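Leukotriene A-4 hydrolase (Saccharomyces cerevisiae, PDB 2XQ0) removes N-terminal residues from peptides, preferring di- and tripeptides, as a zinc-dependent M1 aminopeptidase, and has low epoxide hydrolase activity in vitro. Local coordinates at residues S144-I149 with Y205-A210. Numbering follows the deposited sequence.
With BES (2-(3-amino-2-hydroxy-4-phenyl-butyrylamino)-4-methyl-pentanoic acid), chain B.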
loop_
_atom_site.group_PDB
_atom_site.type_symbol
_atom_site.label_atom_id
_atom_site.label_comp_id
_atom_site.label_asym_id
_atom_site.label_seq_id
_atom_site.Cartn_x
_atom_site.Cartn_y
_atom_site.Cartn_z
ATOM N N SER A 144 -12.717 6.072 -0.384
ATOM C CA SER A 144 -11.682 6.698 -1.203
ATOM C C SER A 144 -10.360 5.947 -1.162
ATOM O O SER A 144 -10.113 5.099 -0.295
ATOM C CB SER A 144 -11.442 8.121 -0.701
ATOM O OG SER A 144 -10.851 8.054 0.584
ATOM N N GLN A 145 -9.505 6.264 -2.123
ATOM C CA GLN A 145 -8.123 5.815 -2.136
ATOM C C GLN A 145 -7.399 6.880 -2.958
ATOM O O GLN A 145 -7.618 6.984 -4.167
ATOM C CB GLN A 145 -7.997 4.443 -2.802
ATOM C CG GLN A 145 -6.575 4.101 -3.242
ATOM C CD GLN A 145 -5.611 4.064 -2.076
ATOM O OE1 GLN A 145 -5.850 3.368 -1.088
ATOM N NE2 GLN A 145 -4.525 4.826 -2.173
ATOM N N LEU A 146 -6.583 7.697 -2.300
ATOM C CA LEU A 146 -6.033 8.896 -2.941
ATOM C C LEU A 146 -4.588 8.759 -3.417
ATOM O O LEU A 146 -4.125 9.505 -4.300
ATOM C CB LEU A 146 -6.179 10.120 -2.023
ATOM C CG LEU A 146 -7.587 10.387 -1.500
ATOM C CD1 LEU A 146 -7.667 11.767 -0.837
ATOM C CD2 LEU A 146 -8.612 10.252 -2.612
ATOM N N GLU A 147 -3.860 7.809 -2.856
ATOM C CA GLU A 147 -2.444 7.686 -3.233
ATOM C C GLU A 147 -2.347 7.111 -4.641
ATOM O O GLU A 147 -3.065 6.170 -4.954
ATOM C CB GLU A 147 -1.704 6.779 -2.245
ATOM C CG GLU A 147 -0.170 6.911 -2.291
ATOM C CD GLU A 147 0.486 6.093 -1.181
ATOM O OE1 GLU A 147 -0.265 5.505 -0.390
ATOM O OE2 GLU A 147 1.722 6.031 -1.106
ATOM N N ALA A 148 -1.488 7.669 -5.499
ATOM C CA ALA A 148 -0.579 8.762 -5.171
ATOM C C ALA A 148 -1.129 10.151 -5.503
ATOM O O ALA A 148 -0.996 11.070 -4.692
ATOM C CB ALA A 148 0.746 8.568 -5.894
ATOM N N ILE A 149 -1.709 10.316 -6.695
ATOM C CA ILE A 149 -2.249 11.628 -7.095
ATOM C C ILE A 149 -3.747 11.662 -7.440
ATOM O O ILE A 149 -4.168 12.316 -8.401
ATOM C CB ILE A 149 -1.446 12.240 -8.244
ATOM C CG1 ILE A 149 -1.438 11.304 -9.464
ATOM C CG2 ILE A 149 0.002 12.538 -7.762
ATOM C CD1 ILE A 149 -0.834 11.952 -10.724
ATOM N N TYR A 205 -2.716 13.187 0.017
ATOM C CA TYR A 205 -2.870 11.806 -0.451
ATOM C C TYR A 205 -3.254 10.889 0.726
ATOM O O TYR A 205 -3.709 9.785 0.514
ATOM C CB TYR A 205 -1.626 11.298 -1.180
ATOM C CG TYR A 205 -0.486 10.882 -0.280
ATOM C CD1 TYR A 205 -0.492 9.642 0.355
ATOM C CD2 TYR A 205 0.591 11.715 -0.074
ATOM C CE1 TYR A 205 0.548 9.257 1.163
ATOM C CE2 TYR A 205 1.637 11.344 0.747
ATOM C CZ TYR A 205 1.610 10.114 1.359
ATOM O OH TYR A 205 2.644 9.739 2.176
ATOM N N LEU A 206 -3.077 11.378 1.957
ATOM C CA LEU A 206 -3.409 10.615 3.167
ATOM C C LEU A 206 -4.862 10.800 3.614
ATOM O O LEU A 206 -5.335 10.113 4.524
ATOM C CB LEU A 206 -2.479 10.992 4.316
ATOM C CG LEU A 206 -1.051 10.462 4.153
ATOM C CD1 LEU A 206 -0.184 10.923 5.308
ATOM C CD2 LEU A 206 -1.083 8.955 4.093
ATOM N N ILE A 207 -5.566 11.733 2.985
ATOM C CA ILE A 207 -6.963 11.924 3.328
ATOM C C ILE A 207 -7.708 10.640 3.026
ATOM O O ILE A 207 -7.464 9.981 2.007
ATOM C CB ILE A 207 -7.604 13.098 2.595
ATOM C CG1 ILE A 207 -7.057 14.417 3.153
ATOM C CG2 ILE A 207 -9.126 13.056 2.741
ATOM C CD1 ILE A 207 -7.464 14.640 4.609
ATOM N N GLY A 208 -8.587 10.264 3.947
ATOM C CA GLY A 208 -9.380 9.065 3.776
ATOM C C GLY A 208 -10.807 9.319 4.198
ATOM O O GLY A 208 -11.054 10.014 5.192
ATOM N N ILE A 209 -11.746 8.790 3.422
ATOM C CA ILE A 209 -13.157 8.884 3.788
ATOM C C ILE A 209 -13.880 7.611 3.396
ATOM O O ILE A 209 -13.611 7.035 2.336
ATOM C CB ILE A 209 -13.835 10.105 3.110
ATOM C CG1 ILE A 209 -15.305 10.196 3.530
ATOM C CG2 ILE A 209 -13.764 9.971 1.608
ATOM C CD1 ILE A 209 -15.959 11.504 3.140
ATOM N N ALA A 210 -14.794 7.155 4.246
ATOM C CA ALA A 210 -15.697 6.062 3.861
ATOM C C ALA A 210 -17.049 6.290 4.502
ATOM O O ALA A 210 -17.148 6.909 5.563
ATOM C CB ALA A 210 -15.152 4.714 4.266
HETATM N N2 BES B . -0.530 2.908 0.732
HETATM C C1 BES B . 0.190 1.702 0.376
HETATM C C6 BES B . -0.431 1.066 -0.868
HETATM C C7 BES B . -0.290 1.995 -2.053
HETATM C C8 BES B . 0.934 2.602 -2.312
HETATM C C12 BES B . -1.384 2.258 -2.872
HETATM C C9 BES B . 1.068 3.462 -3.396
HETATM C C11 BES B . -1.249 3.121 -3.957
HETATM C C10 BES B . -0.022 3.722 -4.220
HETATM C C2 BES B . 0.192 0.697 1.535
HETATM O O2 BES B . 0.735 1.199 2.765
HETATM C C3 BES B . 0.985 -0.485 1.088
HETATM O O3 BES B . 2.212 -0.435 0.976
HETATM N N1 BES B . 0.183 -1.509 0.828
HETATM C C4 BES B . 0.540 -2.835 0.368
HETATM C C13 BES B . 0.569 -3.657 1.651
HETATM C C14 BES B . 1.874 -4.421 1.835
HETATM C C15 BES B . 2.074 -4.770 3.305
HETATM C C16 BES B . 3.071 -3.649 1.286
HETATM C C5 BES B . -0.598 -3.310 -0.490
HETATM O O1 BES B . -0.375 -4.160 -1.380
HETATM O O4 BES B . -1.739 -2.825 -0.281
HETATM O O HOH W 1 -8.222 7.572 0.705
HETATM O O HOH W 2 -5.202 7.461 0.463
#
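Ser144 holds its OG between its own N and carbonyl carbon (chi1 68°), and from there the hydroxyl reaches across to Ile209, whose N-H donates to it over 3.1 Å in a fairly straight bond. Glu147, with CG anti to the backbone N (chi1 -163°) and the chain extended beyond, lies alongside the ring of Tyr205 instead. OG, not the carbonyl of Ser144, accepts the Ile209 N-H, and one residue makes both bonds of the pair: its own N donates to Ile209 O at 3.0 Å. The same OG also meets a water that donates to Ile207 O. Here strands 141-144 and 209-211 pair antiparallel within a four-stranded sheet, and past the direct bonds between Ser144 and Ile209 water-mediated links join the two segments. A second water accepts from Leu146 N and donates to Tyr205 O, connecting the two backbones. Leu146 CD1 packs 3.7 Å from Ile207 CB, the two side chains running side by side, while Leu146 CB rests 3.6 Å from Tyr205 O. Farther along, the loop contributes Glu147 to the inhibitor pocket of this M1 aminopeptidase, and a cis peptide joins Glu147 to Ala148. Glu147 CG approaches Tyr205 CD1 obliquely at 3.8 Å, with carboxylate and ring planes 38° apart; Trp317 meets the same ring edge-to-face. Glu147 OE1 accepts a hydrogen bond from the bestatin amino nitrogen N2 at 2.8 Å, and bestatin is also hydrogen-bonded by Gly274, Glu277 and Tyr390.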